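Side-chain contacts in oxidized polyvinyl alcohol hydrolase (Sphingopyxis, PDB 3WLA), which catalyses the hydrolysis of beta-diketones such as nonane-4,6-dione and of oxidized polyvinyl alcohol, in the second step of polyvinyl alcohol breakdown: residues T60-N63 with L64-R68; A73-E77 with H78-V82; P85-Q88 with C89-Q92; W298-N301 with T302-S305; S325-G329 with R330-H334. All coordinates share one frame; numbering follows the deposited sequence.

How the contacts relate
All five contacts are local, and all but contact 5, a surface contact, are partly buried. Contacts 1 and 2 hold successive pieces of one beta-alpha-beta unit and touch through Leu-64, Ala-73 and Val-82; contact 3 carries the chain on from the end of strand 81-85. Contact 4, the close of helix 292-304, meets contact 2 where Tyr-80 reaches Asn-301 and contact 5 where Trp-298 packs on Cys-326. Chemistry follows place: helix bonds dominate contacts 1 and 4, a turn carbonyl organises contact 2, contact 3 is a 3-10 turn with a water bridge, and in contact 5 a lysine amine bridges carbonyls at a sheet edge; contacts 3 and 5 each carry a disulfide cysteine.

Contact 1 (T60-N63 with L64-R68); sequences TNWN and LNVPR
Trp-62 O is gripped twice at the end of this short helix: Val-66 N donates to it at 2.8 Å in a fairly straight bond (158°), and Asn-65 N adds a weak one. Asn-65 N has its stronger bond to Asn-61 O, at 2.8 Å, and Leu-64 N closes the turn before on Thr-60 O at 3.2 Å. Val-66 is where the chain leaves helical angles. With CG1 anti to its own N (chi1 177°), Val-66 lays CG2 beside that N and against Trp-62, 4.1 Å from Trp-62 CB and oblique to the indole. Leu-64 lies along the preceding turn, its CG 3.6 Å from Thr-60 O. On the polar side one water donates to both amide oxygens, to Asn-61 OD1 at 2.8 Å and to Asn-65 OD1 at 3.2 Å, while Asn-61 ND2 is taken by Asn-95. The side chain of Asn-63 comes within about 10 Å of that of Ser-162, assigned by similarity to the charge relay. The helix belongs to the beta-alpha-beta crossover from strand 47-53 to strand 81-85; Leu-64 packs on Val-82 and Ser-84 of the latter and on Val-36 of strand 31-38.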
loop_
_atom_site.group_PDB
_atom_site.type_symbol
_atom_site.label_atom_id
_atom_site.label_comp_id
_atom_site.label_asym_id
_atom_site.label_seq_id
_atom_site.Cartn_x
_atom_site.Cartn_y
_atom_site.Cartn_z
ATOM N N THR A 60 -3.120 9.266 10.869
ATOM C CA THR A 60 -4.180 8.363 10.390
ATOM C C THR A 60 -5.527 9.088 10.285
ATOM O O THR A 60 -6.274 8.921 9.279
ATOM C CB THR A 60 -4.288 7.123 11.288
ATOM O OG1 THR A 60 -3.120 6.312 11.073
ATOM C CG2 THR A 60 -5.591 6.240 10.986
ATOM N N ASN A 61 -5.854 9.900 11.281
ATOM C CA ASN A 61 -7.125 10.614 11.214
ATOM C C ASN A 61 -7.185 11.644 10.063
ATOM O O ASN A 61 -8.263 11.911 9.560
ATOM C CB ASN A 61 -7.446 11.273 12.547
ATOM C CG ASN A 61 -8.055 10.302 13.523
ATOM O OD1 ASN A 61 -8.488 9.208 13.157
ATOM N ND2 ASN A 61 -8.107 10.710 14.795
ATOM N N TRP A 62 -6.053 12.227 9.676
ATOM C CA TRP A 62 -6.066 13.136 8.546
ATOM C C TRP A 62 -6.440 12.367 7.292
ATOM O O TRP A 62 -7.275 12.820 6.540
ATOM C CB TRP A 62 -4.717 13.783 8.286
ATOM C CG TRP A 62 -4.164 14.552 9.441
ATOM C CD1 TRP A 62 -4.752 14.754 10.666
ATOM C CD2 TRP A 62 -2.882 15.163 9.495
ATOM N NE1 TRP A 62 -3.895 15.452 11.478
ATOM C CE2 TRP A 62 -2.736 15.714 10.783
ATOM C CE3 TRP A 62 -1.828 15.305 8.572
ATOM C CZ2 TRP A 62 -1.579 16.391 11.173
ATOM C CZ3 TRP A 62 -0.659 15.999 8.961
ATOM C CH2 TRP A 62 -0.550 16.527 10.250
ATOM N N ASN A 63 -5.788 11.233 7.061
ATOM C CA ASN A 63 -6.069 10.441 5.895
ATOM C C ASN A 63 -7.566 10.083 5.817
ATOM O O ASN A 63 -8.126 10.028 4.739
ATOM C CB ASN A 63 -5.186 9.199 5.953
ATOM C CG ASN A 63 -5.461 8.219 4.843
ATOM O OD1 ASN A 63 -6.416 7.443 4.927
ATOM N ND2 ASN A 63 -4.604 8.224 3.804
ATOM N N LEU A 64 -8.196 9.829 6.953
ATOM C CA LEU A 64 -9.603 9.486 6.998
ATOM C C LEU A 64 -10.540 10.668 6.891
ATOM O O LEU A 64 -11.628 10.550 6.283
ATOM C CB LEU A 64 -9.955 8.801 8.330
ATOM C CG LEU A 64 -9.420 7.394 8.499
ATOM C CD1 LEU A 64 -9.775 6.849 9.901
ATOM C CD2 LEU A 64 -10.077 6.534 7.433
ATOM N N ASN A 65 -10.137 11.805 7.462
ATOM C CA ASN A 65 -11.080 12.926 7.546
ATOM C C ASN A 65 -10.769 14.249 6.949
ATOM O O ASN A 65 -11.627 15.148 6.966
ATOM C CB ASN A 65 -11.383 13.202 9.030
ATOM C CG ASN A 65 -11.837 11.980 9.754
ATOM O OD1 ASN A 65 -11.409 11.722 10.883
ATOM N ND2 ASN A 65 -12.685 11.206 9.134
ATOM N N VAL A 66 -9.550 14.426 6.460
ATOM C CA VAL A 66 -9.155 15.690 5.931
ATOM C C VAL A 66 -8.958 15.535 4.448
ATOM O O VAL A 66 -8.163 14.698 4.017
ATOM C CB VAL A 66 -7.844 16.112 6.608
ATOM C CG1 VAL A 66 -7.356 17.395 6.034
ATOM C CG2 VAL A 66 -8.083 16.205 8.146
ATOM N N PRO A 67 -9.674 16.336 3.651
ATOM C CA PRO A 67 -9.575 16.282 2.207
ATOM C C PRO A 67 -8.201 16.323 1.665
ATOM O O PRO A 67 -7.892 15.543 0.771
ATOM C CB PRO A 67 -10.398 17.464 1.752
ATOM C CG PRO A 67 -11.485 17.489 2.764
ATOM C CD PRO A 67 -10.755 17.267 4.057
ATOM N N ARG A 68 -7.373 17.229 2.186
ATOM C CA ARG A 68 -6.019 17.380 1.734
ATOM C C ARG A 68 -5.215 16.081 1.858
ATOM O O ARG A 68 -4.279 15.833 1.087
ATOM C CB ARG A 68 -5.358 18.486 2.585
ATOM C CG ARG A 68 -4.014 18.859 2.184
ATOM C CD ARG A 68 -3.571 20.158 2.940
ATOM N NE ARG A 68 -3.287 20.015 4.374
ATOM C CZ ARG A 68 -2.856 21.029 5.133
ATOM N NH1 ARG A 68 -2.687 22.232 4.577
ATOM N NH2 ARG A 68 -2.529 20.824 6.431
HETATM O O HOH W 1 -11.230 9.251 12.902
#

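Contact 2 (A73-E77 with H78-V82); sequences AKLAE and HGYMV
Leu-75 O sits at the hub of this turn. His-78 N donates to it at 2.9 Å, and Tyr-80 N adds a weak bond from further along the chain. The Tyr-80 ring turns its edge to the same oxygen: CD2 lies 3.5 Å from Leu-75 O, with that oxygen in the ring plane. Beside this, Tyr-80 O accepts a C-H contact from Ala-76 CA at 3.1 Å (156° at the hydrogen), tying the residue just before strand 81-85 to the helical turn. Val-82 has CG1 anti to the backbone N (chi1 -177°), which leaves CG2 beside that N and facing the turn, 3.9 Å from Leu-75 CB and 4.2 Å from Ala-76 CB. The bend itself is made at Gly-79, whose positive phi (97°) would push any CB into the carbonyl O of His-78. This is the last leg of the beta-alpha-beta unit built on strand 47-53, helix 60-65 and strand 81-85, where the chain comes out of its helical turns and drops into the sheet. On the outer side the His-78 ring presents an edge to Lys-74 O, with CD2 3.5 Å away, and a water joins the two polar ends, accepting from Lys-74 NZ and, weakly, from His-78 NE2 at 2.8 Å. Lys-74 NZ also forms a long, weak ion pair with Asp-293. Farther out, Leu-75 rests on Trp-50 and Asn-296, and Tyr-80 touches Leu-300 and Ala-304 and bonds through OH with Asn-301 OD1 of helix 292-304.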
loop_
_atom_site.group_PDB
_atom_site.type_symbol
_atom_site.label_atom_id
_atom_site.label_comp_id
_atom_site.label_asym_id
_atom_site.label_seq_id
_atom_site.Cartn_x
_atom_site.Cartn_y
_atom_site.Cartn_z
ATOM N N ALA A 73 -12.439 8.321 4.754
ATOM C CA ALA A 73 -13.635 7.857 5.447
ATOM C C ALA A 73 -14.872 7.984 4.544
ATOM O O ALA A 73 -15.896 7.355 4.771
ATOM C CB ALA A 73 -13.875 8.685 6.783
ATOM N N LYS A 74 -14.779 8.837 3.539
ATOM C CA LYS A 74 -15.904 9.073 2.648
ATOM C C LYS A 74 -16.335 7.792 1.909
ATOM O O LYS A 74 -17.522 7.636 1.565
ATOM C CB LYS A 74 -15.532 10.183 1.672
ATOM C CG LYS A 74 -16.600 10.606 0.663
ATOM C CD LYS A 74 -17.717 11.403 1.280
ATOM C CE LYS A 74 -18.685 11.891 0.176
ATOM N NZ LYS A 74 -17.929 12.488 -0.972
ATOM N N LEU A 75 -15.398 6.867 1.713
ATOM C CA LEU A 75 -15.732 5.641 1.022
ATOM C C LEU A 75 -16.795 4.826 1.798
ATOM O O LEU A 75 -17.521 4.039 1.210
ATOM C CB LEU A 75 -14.493 4.802 0.775
ATOM C CG LEU A 75 -13.557 5.137 -0.393
ATOM C CD1 LEU A 75 -14.385 5.311 -1.663
ATOM C CD2 LEU A 75 -12.736 6.348 -0.117
ATOM N N ALA A 76 -16.882 5.013 3.115
ATOM C CA ALA A 76 -17.884 4.306 3.884
ATOM C C ALA A 76 -19.299 4.766 3.459
ATOM O O ALA A 76 -20.254 4.053 3.684
ATOM C CB ALA A 76 -17.702 4.556 5.353
ATOM N N GLU A 77 -19.415 5.953 2.865
ATOM C CA GLU A 77 -20.711 6.434 2.407
ATOM C C GLU A 77 -21.164 5.678 1.144
ATOM O O GLU A 77 -22.341 5.741 0.772
ATOM C CB GLU A 77 -20.637 7.934 2.116
ATOM C CG GLU A 77 -20.589 8.764 3.347
ATOM C CD GLU A 77 -20.419 10.265 3.073
ATOM O OE1 GLU A 77 -20.712 10.755 1.950
ATOM O OE2 GLU A 77 -20.002 10.979 4.022
ATOM N N HIS A 78 -20.243 4.932 0.533
ATOM C CA HIS A 78 -20.514 4.205 -0.694
ATOM C C HIS A 78 -20.465 2.677 -0.537
ATOM O O HIS A 78 -20.276 1.939 -1.507
ATOM C CB HIS A 78 -19.529 4.637 -1.770
ATOM C CG HIS A 78 -19.590 6.097 -2.085
ATOM N ND1 HIS A 78 -20.472 6.623 -3.002
ATOM C CD2 HIS A 78 -18.940 7.154 -1.544
ATOM C CE1 HIS A 78 -20.372 7.941 -3.002
ATOM N NE2 HIS A 78 -19.449 8.291 -2.122
ATOM N N GLY A 79 -20.596 2.218 0.698
ATOM C CA GLY A 79 -20.665 0.805 0.956
ATOM C C GLY A 79 -19.413 0.093 1.375
ATOM O O GLY A 79 -19.445 -1.104 1.613
ATOM N N TYR A 80 -18.309 0.822 1.443
ATOM C CA TYR A 80 -17.053 0.194 1.847
ATOM C C TYR A 80 -16.816 0.239 3.344
ATOM O O TYR A 80 -17.117 1.267 3.995
ATOM C CB TYR A 80 -15.893 0.935 1.221
ATOM C CG TYR A 80 -15.861 0.741 -0.238
ATOM C CD1 TYR A 80 -15.225 -0.366 -0.769
ATOM C CD2 TYR A 80 -16.523 1.613 -1.090
ATOM C CE1 TYR A 80 -15.258 -0.620 -2.154
ATOM C CE2 TYR A 80 -16.558 1.371 -2.451
ATOM C CZ TYR A 80 -15.922 0.238 -2.968
ATOM O OH TYR A 80 -15.995 -0.060 -4.325
ATOM N N MET A 81 -16.307 -0.864 3.890
ATOM C CA MET A 81 -15.881 -0.851 5.292
ATOM C C MET A 81 -14.443 -0.257 5.201
ATOM O O MET A 81 -13.589 -0.818 4.497
ATOM C CB MET A 81 -15.793 -2.274 5.828
ATOM C CG MET A 81 -14.877 -2.402 7.030
ATOM S SD MET A 81 -15.367 -1.408 8.468
ATOM C CE MET A 81 -16.446 -2.632 9.299
ATOM N N VAL A 82 -14.176 0.856 5.880
ATOM C CA VAL A 82 -12.824 1.475 5.827
ATOM C C VAL A 82 -12.104 1.221 7.181
ATOM O O VAL A 82 -12.657 1.534 8.258
ATOM C CB VAL A 82 -12.971 3.008 5.590
ATOM C CG1 VAL A 82 -11.588 3.737 5.447
ATOM C CG2 VAL A 82 -13.810 3.226 4.324
HETATM O O HOH W 2 -17.323 10.076 -2.750
#

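Contact 3 (P85-Q88 with C89-Q92); sequences PVRQ and CAEQ
Val-86 packs its CG1 branch on the methyl of Ala-90, with CG1 3.8 Å from Ala-90 CB, and reaches on to the backbone of Gln-92, 4.0 Å from its CA. That branch stands anti to the backbone N (chi1 176°), which is what carries it into the curl of the chain. The curl is a 3-10 turn: Ala-90 N donates to Arg-87 O at 3.0 Å, and Glu-91 N donates to Gln-88 O at the same length. A water lies between the two arms, 2.9 Å from Arg-87 O, and accepts from Gln-92 N at 2.8 Å, bridging the two ends where the chain has turned through positive phi at Glu-91 and Gln-92. Cys-89 SG is tucked between its own N and C (chi1 55°), which turns the sulfur back against Arg-87, 3.7 Å from its CB, while it forms a disulfide with Cys-101. The arginine runs on from there; its guanidinium passes obliquely by Ala-90 CB, donates through NH2 to Gly-97 O, and makes weaker bonds through NH1 to Gly-55 O and Thr-56 O. Its side chain lies about 9 Å from that of Ser-162, assigned by similarity to the charge relay. The turn follows strand 81-85 directly and leans on strand 31-38: Val-86 packs on Ala-34, Val-86 O takes Arg-33 NH2, and Gln-92 touches Lys-32 and Ala-34.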
loop_
_atom_site.group_PDB
_atom_site.type_symbol
_atom_site.label_atom_id
_atom_site.label_comp_id
_atom_site.label_asym_id
_atom_site.label_seq_id
_atom_site.Cartn_x
_atom_site.Cartn_y
_atom_site.Cartn_z
ATOM N N PRO A 85 -5.096 1.571 9.750
ATOM C CA PRO A 85 -4.171 1.132 10.799
ATOM C C PRO A 85 -3.232 2.206 11.224
ATOM O O PRO A 85 -2.811 3.019 10.421
ATOM C CB PRO A 85 -3.453 -0.039 10.161
ATOM C CG PRO A 85 -3.281 0.476 8.721
ATOM C CD PRO A 85 -4.609 1.154 8.406
ATOM N N VAL A 86 -2.909 2.211 12.518
ATOM C CA VAL A 86 -1.980 3.168 13.072
ATOM C C VAL A 86 -0.532 2.597 13.037
ATOM O O VAL A 86 -0.283 1.414 13.371
ATOM C CB VAL A 86 -2.370 3.538 14.539
ATOM C CG1 VAL A 86 -1.300 4.470 15.123
ATOM C CG2 VAL A 86 -3.773 4.269 14.517
ATOM N N ARG A 87 0.419 3.438 12.634
ATOM C CA ARG A 87 1.830 2.999 12.524
ATOM C C ARG A 87 2.398 2.689 13.939
ATOM O O ARG A 87 2.082 3.406 14.884
ATOM C CB ARG A 87 2.676 4.119 11.899
ATOM C CG ARG A 87 2.381 4.408 10.396
ATOM C CD ARG A 87 2.905 5.787 9.975
ATOM N NE ARG A 87 2.178 6.776 10.781
ATOM C CZ ARG A 87 2.422 8.081 10.808
ATOM N NH1 ARG A 87 3.394 8.602 10.032
ATOM N NH2 ARG A 87 1.683 8.861 11.640
ATOM N N GLN A 88 3.256 1.674 14.048
ATOM C CA GLN A 88 3.871 1.322 15.347
ATOM C C GLN A 88 4.494 2.543 16.030
ATOM O O GLN A 88 4.281 2.771 17.226
ATOM C CB GLN A 88 4.974 0.268 15.173
ATOM C CG GLN A 88 4.490 -1.061 14.752
ATOM C CD GLN A 88 5.610 -2.025 14.437
ATOM O OE1 GLN A 88 5.595 -2.683 13.385
ATOM N NE2 GLN A 88 6.582 -2.140 15.347
ATOM N N CYS A 89 5.251 3.333 15.260
ATOM C CA CYS A 89 5.953 4.518 15.770
ATOM C C CYS A 89 5.033 5.633 16.311
ATOM O O CYS A 89 5.493 6.504 17.073
ATOM C CB CYS A 89 6.868 5.111 14.646
ATOM S SG CYS A 89 5.840 5.461 13.130
ATOM N N ALA A 90 3.766 5.651 15.900
ATOM C CA ALA A 90 2.849 6.681 16.391
ATOM C C ALA A 90 2.305 6.278 17.768
ATOM O O ALA A 90 1.524 7.004 18.367
ATOM C CB ALA A 90 1.669 6.885 15.396
ATOM N N GLU A 91 2.734 5.115 18.244
ATOM C CA GLU A 91 2.332 4.575 19.543
ATOM C C GLU A 91 0.818 4.703 19.847
ATOM O O GLU A 91 0.405 5.301 20.845
ATOM C CB GLU A 91 3.185 5.227 20.628
ATOM C CG GLU A 91 4.648 4.724 20.610
ATOM C CD GLU A 91 5.509 5.400 21.666
ATOM O OE1 GLU A 91 5.711 6.641 21.570
ATOM O OE2 GLU A 91 5.978 4.708 22.614
ATOM N N GLN A 92 0.005 4.177 18.938
ATOM C CA GLN A 92 -1.457 4.173 19.079
ATOM C C GLN A 92 -2.224 5.484 19.027
ATOM O O GLN A 92 -3.442 5.474 19.265
ATOM C CB GLN A 92 -1.833 3.433 20.356
ATOM C CG GLN A 92 -1.185 2.092 20.431
ATOM C CD GLN A 92 -1.956 1.100 21.325
ATOM O OE1 GLN A 92 -2.872 0.404 20.871
ATOM N NE2 GLN A 92 -1.560 1.027 22.598
HETATM O O HOH W 3 1.046 2.197 17.297
#

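Contact 4 (W298-N301 with T302-S305)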
loop_
_atom_site.group_PDB
_atom_site.type_symbol
_atom_site.label_atom_id
_atom_site.label_comp_id
_atom_site.label_asym_id
_atom_site.label_seq_id
_atom_site.Cartn_x
_atom_site.Cartn_y
_atom_site.Cartn_z
ATOM N N TRP A 298 -13.600 5.942 -7.739
ATOM C CA TRP A 298 -13.370 5.306 -9.008
ATOM C C TRP A 298 -12.413 4.177 -8.804
ATOM O O TRP A 298 -12.652 3.049 -9.274
ATOM C CB TRP A 298 -12.758 6.278 -10.020
ATOM C CG TRP A 298 -12.288 5.557 -11.275
ATOM C CD1 TRP A 298 -13.074 5.109 -12.331
ATOM C CD2 TRP A 298 -10.961 5.097 -11.543
ATOM N NE1 TRP A 298 -12.292 4.406 -13.217
ATOM C CE2 TRP A 298 -10.998 4.379 -12.758
ATOM C CE3 TRP A 298 -9.738 5.219 -10.869
ATOM C CZ2 TRP A 298 -9.849 3.778 -13.312
ATOM C CZ3 TRP A 298 -8.592 4.621 -11.423
ATOM C CH2 TRP A 298 -8.658 3.910 -12.627
ATOM N N ALA A 299 -11.328 4.450 -8.087
ATOM C CA ALA A 299 -10.306 3.429 -7.891
ATOM C C ALA A 299 -10.849 2.219 -7.108
ATOM O O ALA A 299 -10.608 1.052 -7.485
ATOM C CB ALA A 299 -9.084 4.026 -7.150
ATOM N N LEU A 300 -11.578 2.485 -6.030
ATOM C CA LEU A 300 -12.099 1.368 -5.241
ATOM C C LEU A 300 -13.160 0.588 -6.004
ATOM O O LEU A 300 -13.149 -0.636 -5.945
ATOM C CB LEU A 300 -12.636 1.798 -3.864
ATOM C CG LEU A 300 -11.658 1.806 -2.664
ATOM C CD1 LEU A 300 -11.362 0.358 -2.153
ATOM C CD2 LEU A 300 -10.385 2.520 -3.067
ATOM N N ASN A 301 -14.083 1.267 -6.686
ATOM C CA ASN A 301 -15.087 0.524 -7.484
ATOM C C ASN A 301 -14.384 -0.301 -8.571
ATOM O O ASN A 301 -14.845 -1.400 -8.908
ATOM C CB ASN A 301 -16.091 1.458 -8.154
ATOM C CG ASN A 301 -17.097 1.994 -7.208
ATOM O OD1 ASN A 301 -17.337 1.439 -6.117
ATOM N ND2 ASN A 301 -17.736 3.076 -7.614
ATOM N N THR A 302 -13.285 0.223 -9.140
ATOM C CA THR A 302 -12.544 -0.509 -10.164
ATOM C C THR A 302 -11.962 -1.805 -9.521
ATOM O O THR A 302 -12.045 -2.902 -10.094
ATOM C CB THR A 302 -11.385 0.358 -10.744
ATOM O OG1 THR A 302 -11.941 1.462 -11.468
ATOM C CG2 THR A 302 -10.490 -0.435 -11.686
ATOM N N MET A 303 -11.384 -1.688 -8.323
ATOM C CA MET A 303 -10.867 -2.886 -7.687
ATOM C C MET A 303 -12.038 -3.814 -7.278
ATOM O O MET A 303 -11.973 -5.049 -7.395
ATOM C CB MET A 303 -9.997 -2.501 -6.481
ATOM C CG MET A 303 -8.684 -1.788 -6.908
ATOM S SD MET A 303 -7.595 -1.509 -5.526
ATOM C CE MET A 303 -8.483 -0.266 -4.709
ATOM N N ALA A 304 -13.128 -3.227 -6.832
ATOM C CA ALA A 304 -14.245 -4.052 -6.396
ATOM C C ALA A 304 -14.873 -4.791 -7.577
ATOM O O ALA A 304 -15.616 -5.746 -7.385
ATOM C CB ALA A 304 -15.271 -3.201 -5.738
ATOM N N SER A 305 -14.577 -4.350 -8.799
ATOM C CA SER A 305 -15.139 -5.002 -9.985
ATOM C C SER A 305 -14.342 -6.243 -10.358
ATOM O O SER A 305 -14.663 -6.960 -11.332
ATOM C CB SER A 305 -15.140 -4.049 -11.189
ATOM O OG SER A 305 -13.842 -3.947 -11.794
#
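The closing turns of helix 292-304 bring Trp-298 onto Thr-302, one turn later. Trp-298 O takes two bonds from that residue, from Thr-302 N at 2.9 Å and from Thr-302 OG1 at 2.8 Å; the two donors reach it from opposite faces of the carbonyl plane. The hydroxyl also lies over one face of the indole, toward its rim, with Trp-298 CE2 3.3 Å from Thr-302 OG1. Trp-298 gets its ring there by setting CG anti to the backbone N (chi1 170°), so the indole hangs alongside the helix, and NE1 donates to Thr-318 OG1. Replacing it with an alanine would probably uncover the Thr-302 hydroxyl on its ring side and leave Thr-318 OG1 without this donor. In this alpha/beta-hydrolase the helix lies against the central sheet, and much of what it turns inward is apolar: Met-303, bent at its thioether, brings CE 3.8 Å from Leu-300 CD2, and packs on Val-233 and Ile-235 of strand 232-238, where Thr-302 touches Ile-235 as well. Main-chain bonds hold the turns together, Met-303 N to Ala-299 O at 3.0 Å and Ala-304 N to Leu-300 O at 2.7 Å. At the end of the segment Ser-305 folds its hydroxyl back, and Thr-302 O accepts from both Ser-305 OG at 2.7 Å and Ser-305 N.

Contact 5 (S325-G329 with R330-H334)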
loop_
_atom_site.group_PDB
_atom_site.type_symbol
_atom_site.label_atom_id
_atom_site.label_comp_id
_atom_site.label_asym_id
_atom_site.label_seq_id
_atom_site.Cartn_x
_atom_site.Cartn_y
_atom_site.Cartn_z
ATOM N N SER A 325 -4.683 9.383 -16.001
ATOM C CA SER A 325 -4.567 8.633 -17.234
ATOM C C SER A 325 -4.108 7.232 -16.803
ATOM O O SER A 325 -2.987 7.068 -16.300
ATOM C CB SER A 325 -3.520 9.306 -18.119
ATOM O OG SER A 325 -3.237 8.528 -19.274
ATOM N N CYS A 326 -4.981 6.239 -16.947
ATOM C CA CYS A 326 -4.615 4.876 -16.568
ATOM C C CYS A 326 -4.638 3.902 -17.782
ATOM O O CYS A 326 -5.437 4.096 -18.728
ATOM C CB CYS A 326 -5.581 4.384 -15.509
ATOM S SG CYS A 326 -5.856 5.547 -14.100
ATOM N N LYS A 327 -3.764 2.898 -17.737
ATOM C CA LYS A 327 -3.682 1.896 -18.784
ATOM C C LYS A 327 -3.498 0.539 -18.087
ATOM O O LYS A 327 -2.954 0.478 -16.992
ATOM C CB LYS A 327 -2.474 2.190 -19.724
ATOM C CG LYS A 327 -1.119 1.734 -19.199
ATOM C CD LYS A 327 0.039 1.871 -20.236
ATOM C CE LYS A 327 0.185 0.616 -21.163
ATOM N NZ LYS A 327 0.951 -0.559 -20.552
ATOM N N ILE A 328 -3.954 -0.552 -18.698
ATOM C CA ILE A 328 -3.737 -1.863 -18.101
ATOM C C ILE A 328 -2.279 -2.165 -18.404
ATOM O O ILE A 328 -1.768 -1.735 -19.441
ATOM C CB ILE A 328 -4.653 -2.957 -18.707
ATOM C CG1 ILE A 328 -6.097 -2.728 -18.221
ATOM C CG2 ILE A 328 -4.191 -4.330 -18.247
ATOM C CD1 ILE A 328 -7.170 -3.592 -18.917
ATOM N N GLY A 329 -1.592 -2.856 -17.496
ATOM C CA GLY A 329 -0.194 -3.173 -17.751
ATOM C C GLY A 329 0.869 -2.267 -17.106
ATOM O O GLY A 329 0.557 -1.539 -16.135
ATOM N N ARG A 330 2.101 -2.283 -17.639
ATOM C CA ARG A 330 3.175 -1.465 -17.073
ATOM C C ARG A 330 3.133 -0.017 -17.533
ATOM O O ARG A 330 2.467 0.330 -18.518
ATOM C CB ARG A 330 4.537 -2.055 -17.433
ATOM C CG ARG A 330 4.824 -2.045 -18.951
ATOM C CD ARG A 330 6.208 -2.606 -19.324
ATOM N NE ARG A 330 7.297 -1.687 -19.014
ATOM C CZ ARG A 330 7.659 -0.640 -19.754
ATOM N NH1 ARG A 330 7.008 -0.369 -20.886
ATOM N NH2 ARG A 330 8.691 0.136 -19.357
ATOM N N PHE A 331 3.809 0.862 -16.803
ATOM C CA PHE A 331 3.833 2.249 -17.252
ATOM C C PHE A 331 4.641 2.358 -18.581
ATOM O O PHE A 331 5.682 1.729 -18.731
ATOM C CB PHE A 331 4.502 3.153 -16.203
ATOM C CG PHE A 331 3.615 3.467 -15.026
ATOM C CD1 PHE A 331 2.608 4.389 -15.128
ATOM C CD2 PHE A 331 3.803 2.812 -13.803
ATOM C CE1 PHE A 331 1.781 4.678 -14.018
ATOM C CE2 PHE A 331 3.000 3.078 -12.698
ATOM C CZ PHE A 331 1.975 4.022 -12.797
ATOM N N THR A 332 4.150 3.171 -19.510
ATOM C CA THR A 332 4.860 3.408 -20.769
ATOM C C THR A 332 5.198 4.895 -20.810
ATOM O O THR A 332 5.989 5.343 -21.659
ATOM C CB THR A 332 4.003 3.038 -21.997
ATOM O OG1 THR A 332 2.824 3.845 -22.024
ATOM C CG2 THR A 332 3.600 1.567 -21.930
ATOM N N ASP A 333 4.668 5.654 -19.835
ATOM C CA ASP A 333 4.944 7.088 -19.791
ATOM C C ASP A 333 6.059 7.603 -18.861
ATOM O O ASP A 333 6.239 8.822 -18.737
ATOM C CB ASP A 333 3.666 7.852 -19.510
ATOM C CG ASP A 333 3.220 7.749 -18.015
ATOM O OD1 ASP A 333 3.848 6.973 -17.258
ATOM O OD2 ASP A 333 2.233 8.435 -17.658
ATOM N N HIS A 334 6.816 6.719 -18.212
ATOM C CA HIS A 334 7.894 7.141 -17.324
ATOM C C HIS A 334 9.245 7.359 -18.036
ATOM O O HIS A 334 9.988 8.306 -17.704
ATOM C CB HIS A 334 8.089 6.122 -16.197
ATOM C CG HIS A 334 6.977 6.105 -15.179
ATOM N ND1 HIS A 334 5.679 6.450 -15.486
ATOM C CD2 HIS A 334 6.979 5.786 -13.860
ATOM C CE1 HIS A 334 4.926 6.350 -14.399
ATOM N NE2 HIS A 334 5.691 5.944 -13.402
#
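Phe-331 and His-334 are the flat groups of the segment that Lys-327 reaches into. His-334 CE1 stands 3.1 Å above one face of the Phe-331 ring, offset toward its rim, and Phe-331 CB in turn lies over one face of the imidazole. At the edge of the imidazole, in its plane, comes the Asp-333 carboxylate: His-334 ND1 donates to Asp-333 OD1 at 2.6 Å, and the other oxygen, OD2, is held by Ser-280 OG. The imidazole is thus fixed in rotation, with NE2 bonded to Thr-261 OG1, and also meets the Trp-238 ring. The contact across the bend belongs to Lys-327. Its chain kinks at both of its last torsions and curls back, putting NZ 2.7 Å from Arg-330 O, in the carbonyl plane and on a lone pair; NZ also donates to Ile-328 O at 3.2 Å. On the way CE passes 3.6 Å from Thr-332 CG2. With an alanine in place of Lys-327, the Arg-330 and Ile-328 carbonyls would probably lose their shared donor and Thr-332 the methylene it packs on. Between the two carbonyls sits Gly-329, at a positive phi of 98° that would jam any CB against the carbonyl O of Ile-328. Strand 325-328 is an edge strand of the main sheet, antiparallel to strand 274-280 and tied to it by the disulfide of Cys-326 with Cys-279. After it the chain runs against helix 257-269, where Arg-330 NE bonds Asn-266 OD1 and Phe-331 N bonds OG of Ser-265, a residue assigned by similarity to the charge relay.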